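Long-range contact in bottromycin amidohydrolase (Streptomyces purpureus, PDB 6I5S), which probably hydrolyses an amide bond next to a thiazoline, as a zinc-dependent gatekeeper amidohydrolase of bottromycin biosynthesis: residues A[284-296]-A[445-459]. Residues are numbered along the deposited sequence; the frame is centred on the assembly and turned at random.
Sequences RFTRPSRAVLQAA and AGLDPSAWARGALDP
Pro459 packs into the corner between helix 290-295 and an indole: its CG meets Val292 CG2 and Ala291 CB, while its CD sits 3.4 Å above the centre of the Trp452 ring. Pro459 CD to Val292 CG2, 3.5 Å, is tight, and a compact ring fixed to its own backbone suits so close-packed a corner. Ala295 CB reaches the indole near its plane, and Trp452 NE1 donates to Ala456 O, fixing the ring's rotation. Next to Ala295, Gln294 NE2 donates to Ala445 O (2.9 Å, 155°), in the carbonyl plane and on a lone pair. With CG anti to the backbone N (chi1 -174°) and a bend at chi2, the chain lies along Gly446, where a CB would strike NE2. Shortened to an alanine, this side chain would probably leave Ala445 O without this donor and uncover the backbone of Gly446. Leu447 sets CB by Gln294 CG and its methyls by Ala291 O. At the far end Asp458 forms only a long salt bridge with Arg287, their planes 88° apart; its OD1 pairs with Lys362, and a water links OD2 to Phe285 O. From the Schellman motif at Gly446, closing helix 431-444, residues 445-459 run across helix 290-295; Trp452 also touches Leu442 and meets Trp438 edge-to-face, and Trp304 of helix 301-313 touches Val292.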
ATOM      1  N   ARG A 284      12.985  -1.151 -17.402  1.00 37.40           N
ATOM      2  CA  ARG A 284      13.411  -2.477 -16.958  1.00 44.25           C
ATOM      3  C   ARG A 284      12.452  -3.064 -15.912  1.00 50.20           C
ATOM      4  O   ARG A 284      12.040  -4.229 -16.019  1.00 34.87           O
ATOM      5  CB  ARG A 284      14.841  -2.405 -16.405  1.00 40.65           C
ATOM      6  CG  ARG A 284      15.293  -3.683 -15.765  1.00 41.96           C
ATOM      7  CD  ARG A 284      16.818  -3.758 -15.511  1.00 46.89           C
ATOM      8  NE  ARG A 284      17.233  -5.148 -15.610  1.00 66.72           N
ATOM      9  CZ  ARG A 284      17.778  -5.705 -16.684  1.00 50.76           C
ATOM     10  NH1 ARG A 284      18.072  -4.977 -17.758  1.00 55.32           N
ATOM     11  NH2 ARG A 284      18.068  -6.993 -16.664  1.00 67.22           N
ATOM     12  N   PHE A 285      12.102  -2.282 -14.871  1.00 34.45           N
ATOM     13  CA  PHE A 285      11.233  -2.788 -13.817  1.00 36.62           C
ATOM     14  C   PHE A 285       9.796  -2.309 -13.928  1.00 38.47           C
ATOM     15  O   PHE A 285       8.903  -3.001 -13.439  1.00 34.01           O
ATOM     16  CB  PHE A 285      11.790  -2.397 -12.443  1.00 28.36           C
ATOM     17  CG  PHE A 285      13.127  -3.060 -12.155  1.00 35.16           C
ATOM     18  CD1 PHE A 285      13.192  -4.432 -11.938  1.00 42.78           C
ATOM     19  CD2 PHE A 285      14.307  -2.319 -12.180  1.00 38.83           C
ATOM     20  CE1 PHE A 285      14.406  -5.064 -11.737  1.00 43.61           C
ATOM     21  CE2 PHE A 285      15.529  -2.934 -11.971  1.00 40.55           C
ATOM     22  CZ  PHE A 285      15.586  -4.299 -11.738  1.00 43.41           C
ATOM     23  N   THR A 286       9.557  -1.142 -14.532  1.00 34.54           N
ATOM     24  CA  THR A 286       8.200  -0.590 -14.615  1.00 32.59           C
ATOM     25  C   THR A 286       7.434  -1.215 -15.772  1.00 30.21           C
ATOM     26  O   THR A 286       6.208  -1.420 -15.671  1.00 32.02           O
ATOM     27  CB  THR A 286       8.288   0.944 -14.765  1.00 33.18           C
ATOM     28  OG1 THR A 286       8.959   1.486 -13.631  1.00 33.27           O
ATOM     29  CG2 THR A 286       6.902   1.622 -14.879  1.00 31.26           C
ATOM     30  N   ARG A 287       8.140  -1.453 -16.875  1.00 33.55           N
ATOM     31  CA  ARG A 287       7.633  -2.130 -18.060  1.00 36.15           C
ATOM     32  C   ARG A 287       6.346  -1.489 -18.584  1.00 40.93           C
ATOM     33  O   ARG A 287       5.330  -2.157 -18.760  1.00 42.03           O
ATOM     34  CB  ARG A 287       7.434  -3.616 -17.790  1.00 39.64           C
ATOM     35  CG  ARG A 287       8.579  -4.215 -16.944  1.00 40.79           C
ATOM     36  CD  ARG A 287       9.193  -5.412 -17.490  1.00 46.26           C
ATOM     37  NE  ARG A 287       8.242  -6.383 -17.983  1.00 69.58           N
ATOM     38  CZ  ARG A 287       8.106  -6.757 -19.244  1.00 78.21           C
ATOM     39  NH1 ARG A 287       8.906  -6.262 -20.188  1.00 82.16           N
ATOM     40  NH2 ARG A 287       7.165  -7.652 -19.546  1.00 83.29           N
ATOM     41  N   PRO A 288       6.373  -0.192 -18.865  1.00 40.50           N
ATOM     42  CA  PRO A 288       5.212   0.407 -19.513  1.00 34.56           C
ATOM     43  C   PRO A 288       4.949  -0.304 -20.838  1.00 35.27           C
ATOM     44  O   PRO A 288       5.868  -0.649 -21.576  1.00 42.40           O
ATOM     45  CB  PRO A 288       5.618   1.871 -19.701  1.00 39.03           C
ATOM     46  CG  PRO A 288       7.075   1.844 -19.718  1.00 32.87           C
ATOM     47  CD  PRO A 288       7.490   0.761 -18.777  1.00 39.71           C
ATOM     48  N   SER A 289       3.675  -0.507 -21.143  1.00 37.51           N
ATOM     49  CA  SER A 289       3.309  -1.231 -22.346  1.00 43.97           C
ATOM     50  C   SER A 289       1.884  -0.864 -22.709  1.00 51.03           C
ATOM     51  O   SER A 289       1.127  -0.339 -21.888  1.00 39.53           O
ATOM     52  CB  SER A 289       3.431  -2.744 -22.138  1.00 51.31           C
ATOM     53  OG  SER A 289       2.547  -3.183 -21.096  1.00 46.29           O
ATOM     54  N   ARG A 290       1.525  -1.181 -23.950  1.00 47.52           N
ATOM     55  CA  ARG A 290       0.138  -1.043 -24.384  1.00 49.76           C
ATOM     56  C   ARG A 290      -0.783  -1.909 -23.541  1.00 42.20           C
ATOM     57  O   ARG A 290      -1.925  -1.527 -23.279  1.00 41.05           O
ATOM     58  CB  ARG A 290       0.006  -1.421 -25.862  1.00 50.53           C
ATOM     59  CG  ARG A 290      -1.421  -1.427 -26.409  1.00 87.48           C
ATOM     60  CD  ARG A 290      -1.485  -1.907 -27.877  1.00120.00           C
ATOM     61  NE  ARG A 290      -0.649  -1.090 -28.766  1.00134.58           N
ATOM     62  CZ  ARG A 290       0.503  -1.476 -29.318  1.00118.63           C
ATOM     63  NH1 ARG A 290       0.991  -2.694 -29.107  1.00105.21           N
ATOM     64  NH2 ARG A 290       1.172  -0.633 -30.102  1.00111.62           N
ATOM     65  N   ALA A 291      -0.316  -3.079 -23.110  1.00 42.17           N
ATOM     66  CA  ALA A 291      -1.200  -3.949 -22.340  1.00 43.29           C
ATOM     67  C   ALA A 291      -1.518  -3.333 -20.986  1.00 38.76           C
ATOM     68  O   ALA A 291      -2.672  -3.343 -20.556  1.00 39.43           O
ATOM     69  CB  ALA A 291      -0.565  -5.338 -22.183  1.00 46.23           C
ATOM     70  N   VAL A 292      -0.512  -2.730 -20.317  1.00 39.88           N
ATOM     71  CA  VAL A 292      -0.784  -2.122 -19.020  1.00 37.07           C
ATOM     72  C   VAL A 292      -1.659  -0.889 -19.181  1.00 33.16           C
ATOM     73  O   VAL A 292      -2.548  -0.640 -18.367  1.00 35.55           O
ATOM     74  CB  VAL A 292       0.517  -1.797 -18.272  1.00 38.21           C
ATOM     75  CG1 VAL A 292       0.162  -1.125 -16.947  1.00 35.42           C
ATOM     76  CG2 VAL A 292       1.266  -3.022 -17.994  1.00 46.78           C
ATOM     77  N   LEU A 293      -1.444  -0.100 -20.235  1.00 35.72           N
ATOM     78  CA  LEU A 293      -2.340   1.025 -20.479  1.00 42.12           C
ATOM     79  C   LEU A 293      -3.774   0.573 -20.711  1.00 40.24           C
ATOM     80  O   LEU A 293      -4.714   1.258 -20.298  1.00 41.39           O
ATOM     81  CB  LEU A 293      -1.857   1.835 -21.673  1.00 39.62           C
ATOM     82  CG  LEU A 293      -0.652   2.705 -21.480  1.00 53.03           C
ATOM     83  CD1 LEU A 293      -0.113   3.154 -22.862  1.00 68.44           C
ATOM     84  CD2 LEU A 293      -1.027   3.898 -20.623  1.00 58.31           C
ATOM     85  N   GLN A 294      -3.973  -0.542 -21.424  1.00 37.47           N
ATOM     86  CA  GLN A 294      -5.321  -1.053 -21.608  1.00 43.49           C
ATOM     87  C   GLN A 294      -5.943  -1.416 -20.264  1.00 38.33           C
ATOM     88  O   GLN A 294      -7.164  -1.284 -20.076  1.00 44.32           O
ATOM     89  CB  GLN A 294      -5.282  -2.273 -22.544  1.00 40.04           C
ATOM     90  CG  GLN A 294      -6.640  -2.814 -22.916  1.00 58.67           C
ATOM     91  CD  GLN A 294      -7.472  -1.807 -23.678  1.00 62.23           C
ATOM     92  OE1 GLN A 294      -7.160  -1.454 -24.810  1.00 69.26           O
ATOM     93  NE2 GLN A 294      -8.527  -1.331 -23.052  1.00 63.21           N
ATOM     94  N   ALA A 295      -5.112  -1.842 -19.311  1.00 40.55           N
ATOM     95  CA  ALA A 295      -5.601  -2.295 -18.018  1.00 42.11           C
ATOM     96  C   ALA A 295      -5.919  -1.142 -17.079  1.00 39.52           C
ATOM     97  O   ALA A 295      -6.680  -1.339 -16.116  1.00 36.90           O
ATOM     98  CB  ALA A 295      -4.581  -3.225 -17.376  1.00 43.28           C
ATOM     99  N   ALA A 296      -5.429   0.045 -17.393  1.00 34.02           N
ATOM    100  CA  ALA A 296      -5.685   1.232 -16.601  1.00 39.25           C
ATOM    101  C   ALA A 296      -7.154   1.609 -16.710  1.00 49.66           C
ATOM    102  O   ALA A 296      -7.792   1.406 -17.740  1.00 39.56           O
ATOM    103  CB  ALA A 296      -4.834   2.409 -17.080  1.00 35.91           C
ATOM    104  N   ALA A 445     -11.669  -3.761 -17.944  1.00 41.45           N
ATOM    105  CA  ALA A 445     -10.870  -2.675 -18.475  1.00 41.35           C
ATOM    106  C   ALA A 445     -10.561  -2.848 -19.952  1.00 37.48           C
ATOM    107  O   ALA A 445      -9.956  -1.963 -20.556  1.00 47.27           O
ATOM    108  CB  ALA A 445      -9.581  -2.568 -17.685  1.00 47.49           C
ATOM    109  N   GLY A 446     -10.943  -3.964 -20.557  1.00 41.24           N
ATOM    110  CA  GLY A 446     -10.746  -4.155 -21.982  1.00 42.37           C
ATOM    111  C   GLY A 446      -9.537  -4.963 -22.367  1.00 40.07           C
ATOM    112  O   GLY A 446      -9.213  -5.029 -23.553  1.00 45.55           O
ATOM    113  N   LEU A 447      -8.832  -5.541 -21.415  1.00 40.95           N
ATOM    114  CA  LEU A 447      -7.665  -6.350 -21.721  1.00 44.12           C
ATOM    115  C   LEU A 447      -8.057  -7.815 -21.664  1.00 41.03           C
ATOM    116  O   LEU A 447      -8.709  -8.244 -20.714  1.00 42.32           O
ATOM    117  CB  LEU A 447      -6.535  -6.067 -20.736  1.00 38.57           C
ATOM    118  CG  LEU A 447      -5.245  -6.817 -21.078  1.00 42.01           C
ATOM    119  CD1 LEU A 447      -4.661  -6.312 -22.344  1.00 39.60           C
ATOM    120  CD2 LEU A 447      -4.263  -6.640 -19.916  1.00 46.46           C
ATOM    121  N   ASP A 448      -7.658  -8.570 -22.685  1.00 38.24           N
ATOM    122  CA  ASP A 448      -7.826 -10.001 -22.712  1.00 49.49           C
ATOM    123  C   ASP A 448      -7.146 -10.611 -21.494  1.00 44.48           C
ATOM    124  O   ASP A 448      -5.923 -10.474 -21.350  1.00 44.38           O
ATOM    125  CB  ASP A 448      -7.213 -10.543 -24.004  1.00 63.82           C
ATOM    126  CG  ASP A 448      -7.476 -12.002 -24.209  1.00 66.90           C
ATOM    127  OD1 ASP A 448      -7.811 -12.713 -23.240  1.00 54.27           O
ATOM    128  OD2 ASP A 448      -7.309 -12.435 -25.362  1.00 72.07           O
ATOM    129  N   PRO A 449      -7.875 -11.306 -20.618  1.00 42.36           N
ATOM    130  CA  PRO A 449      -7.229 -11.894 -19.430  1.00 46.88           C
ATOM    131  C   PRO A 449      -6.059 -12.793 -19.746  1.00 46.07           C
ATOM    132  O   PRO A 449      -5.170 -12.936 -18.905  1.00 39.62           O
ATOM    133  CB  PRO A 449      -8.370 -12.691 -18.771  1.00 45.86           C
ATOM    134  CG  PRO A 449      -9.588 -12.148 -19.349  1.00 45.64           C
ATOM    135  CD  PRO A 449      -9.289 -11.681 -20.717  1.00 43.07           C
ATOM    136  N   SER A 450      -6.030 -13.446 -20.913  1.00 40.01           N
ATOM    137  CA  SER A 450      -4.890 -14.299 -21.199  1.00 49.27           C
ATOM    138  C   SER A 450      -3.599 -13.509 -21.393  1.00 42.10           C
ATOM    139  O   SER A 450      -2.520 -14.109 -21.417  1.00 49.35           O
ATOM    140  CB  SER A 450      -5.207 -15.147 -22.435  1.00 58.65           C
ATOM    141  OG  SER A 450      -5.550 -14.307 -23.516  1.00 82.40           O
ATOM    142  N   ALA A 451      -3.678 -12.189 -21.543  1.00 43.04           N
ATOM    143  CA  ALA A 451      -2.479 -11.368 -21.658  1.00 46.35           C
ATOM    144  C   ALA A 451      -1.767 -11.128 -20.328  1.00 44.62           C
ATOM    145  O   ALA A 451      -0.634 -10.607 -20.341  1.00 39.06           O
ATOM    146  CB  ALA A 451      -2.844 -10.022 -22.271  1.00 47.70           C
ATOM    147  N   TRP A 452      -2.395 -11.449 -19.176  1.00 38.98           N
ATOM    148  CA  TRP A 452      -1.806 -11.117 -17.875  1.00 35.86           C
ATOM    149  C   TRP A 452      -2.193 -12.196 -16.854  1.00 33.90           C
ATOM    150  O   TRP A 452      -3.146 -12.055 -16.039  1.00 33.55           O
ATOM    151  CB  TRP A 452      -2.223  -9.726 -17.381  1.00 32.94           C
ATOM    152  CG  TRP A 452      -1.377  -9.173 -16.261  1.00 31.66           C
ATOM    153  CD1 TRP A 452      -0.531  -9.859 -15.406  1.00 35.48           C
ATOM    154  CD2 TRP A 452      -1.274  -7.800 -15.884  1.00 33.72           C
ATOM    155  NE1 TRP A 452       0.110  -8.979 -14.567  1.00 32.99           N
ATOM    156  CE2 TRP A 452      -0.353  -7.722 -14.812  1.00 34.38           C
ATOM    157  CE3 TRP A 452      -1.883  -6.629 -16.331  1.00 32.51           C
ATOM    158  CZ2 TRP A 452      -0.019  -6.532 -14.214  1.00 30.39           C
ATOM    159  CZ3 TRP A 452      -1.562  -5.453 -15.720  1.00 34.75           C
ATOM    160  CH2 TRP A 452      -0.620  -5.404 -14.689  1.00 31.47           C
ATOM    161  N   ALA A 453      -1.415 -13.288 -16.848  1.00 32.81           N
ATOM    162  CA  ALA A 453      -1.692 -14.377 -15.913  1.00 35.69           C
ATOM    163  C   ALA A 453      -1.486 -13.932 -14.473  1.00 37.66           C
ATOM    164  O   ALA A 453      -0.561 -13.174 -14.151  1.00 36.89           O
ATOM    165  CB  ALA A 453      -0.795 -15.573 -16.196  1.00 36.88           C
ATOM    166  N   ARG A 454      -2.359 -14.397 -13.580  1.00 34.04           N
ATOM    167  CA  ARG A 454      -2.199 -14.058 -12.181  1.00 31.82           C
ATOM    168  C   ARG A 454      -0.863 -14.575 -11.664  1.00 36.18           C
ATOM    169  O   ARG A 454      -0.473 -15.734 -11.931  1.00 33.19           O
ATOM    170  CB  ARG A 454      -3.368 -14.663 -11.374  1.00 36.34           C
ATOM    171  CG  ARG A 454      -3.360 -14.238  -9.955  1.00 34.30           C
ATOM    172  CD  ARG A 454      -4.653 -14.625  -9.187  1.00 32.81           C
ATOM    173  NE  ARG A 454      -4.705 -16.057  -8.969  1.00 35.54           N
ATOM    174  CZ  ARG A 454      -4.104 -16.682  -7.960  1.00 35.18           C
ATOM    175  NH1 ARG A 454      -3.406 -16.011  -7.054  1.00 35.78           N
ATOM    176  NH2 ARG A 454      -4.247 -17.986  -7.825  1.00 36.81           N
ATOM    177  N   GLY A 455      -0.165 -13.710 -10.922  1.00 36.33           N
ATOM    178  CA  GLY A 455       1.183 -13.980 -10.432  1.00 35.86           C
ATOM    179  C   GLY A 455       2.295 -13.283 -11.201  1.00 38.44           C
ATOM    180  O   GLY A 455       3.398 -13.109 -10.653  1.00 34.89           O
ATOM    181  N   ALA A 456       2.054 -12.919 -12.459  1.00 31.53           N
ATOM    182  CA  ALA A 456       2.967 -12.089 -13.227  1.00 32.31           C
ATOM    183  C   ALA A 456       2.802 -10.641 -12.763  1.00 29.64           C
ATOM    184  O   ALA A 456       1.670 -10.167 -12.559  1.00 29.16           O
ATOM    185  CB  ALA A 456       2.655 -12.195 -14.711  1.00 33.34           C
ATOM    186  N   LEU A 457       3.904  -9.940 -12.605  1.00 30.41           N
ATOM    187  CA  LEU A 457       3.780  -8.573 -12.113  1.00 29.63           C
ATOM    188  C   LEU A 457       3.555  -7.582 -13.234  1.00 30.55           C
ATOM    189  O   LEU A 457       3.281  -6.401 -12.960  1.00 33.96           O
ATOM    190  CB  LEU A 457       5.032  -8.190 -11.317  1.00 30.00           C
ATOM    191  CG  LEU A 457       5.291  -9.103 -10.106  1.00 36.40           C
ATOM    192  CD1 LEU A 457       6.500  -8.571  -9.309  1.00 41.55           C
ATOM    193  CD2 LEU A 457       4.077  -9.296  -9.194  1.00 38.27           C
ATOM    194  N   ASP A 458       3.719  -8.036 -14.480  1.00 33.99           N
ATOM    195  CA  ASP A 458       3.542  -7.251 -15.680  1.00 34.57           C
ATOM    196  C   ASP A 458       3.035  -8.208 -16.741  1.00 38.14           C
ATOM    197  O   ASP A 458       3.425  -9.377 -16.738  1.00 40.95           O
ATOM    198  CB  ASP A 458       4.856  -6.652 -16.184  1.00 41.66           C
ATOM    199  CG  ASP A 458       5.454  -5.684 -15.211  1.00 41.79           C
ATOM    200  OD1 ASP A 458       4.899  -4.568 -15.152  1.00 53.37           O
ATOM    201  OD2 ASP A 458       6.443  -6.050 -14.528  1.00 41.16           O
ATOM    202  N   PRO A 459       2.219  -7.745 -17.674  1.00 36.86           N
ATOM    203  CA  PRO A 459       1.792  -8.624 -18.789  1.00 39.18           C
ATOM    204  C   PRO A 459       2.966  -8.994 -19.683  1.00 55.50           C
ATOM    205  O   PRO A 459       3.665  -8.109 -20.190  1.00 57.45           O
ATOM    206  CB  PRO A 459       0.737  -7.782 -19.523  1.00 48.35           C
ATOM    207  CG  PRO A 459       0.842  -6.388 -18.984  1.00 43.01           C
ATOM    208  CD  PRO A 459       1.528  -6.447 -17.670  1.00 36.90           C
TER
HETATM  209  O   HOH W   1       8.938  -5.706 -12.873  1.00 44.21           O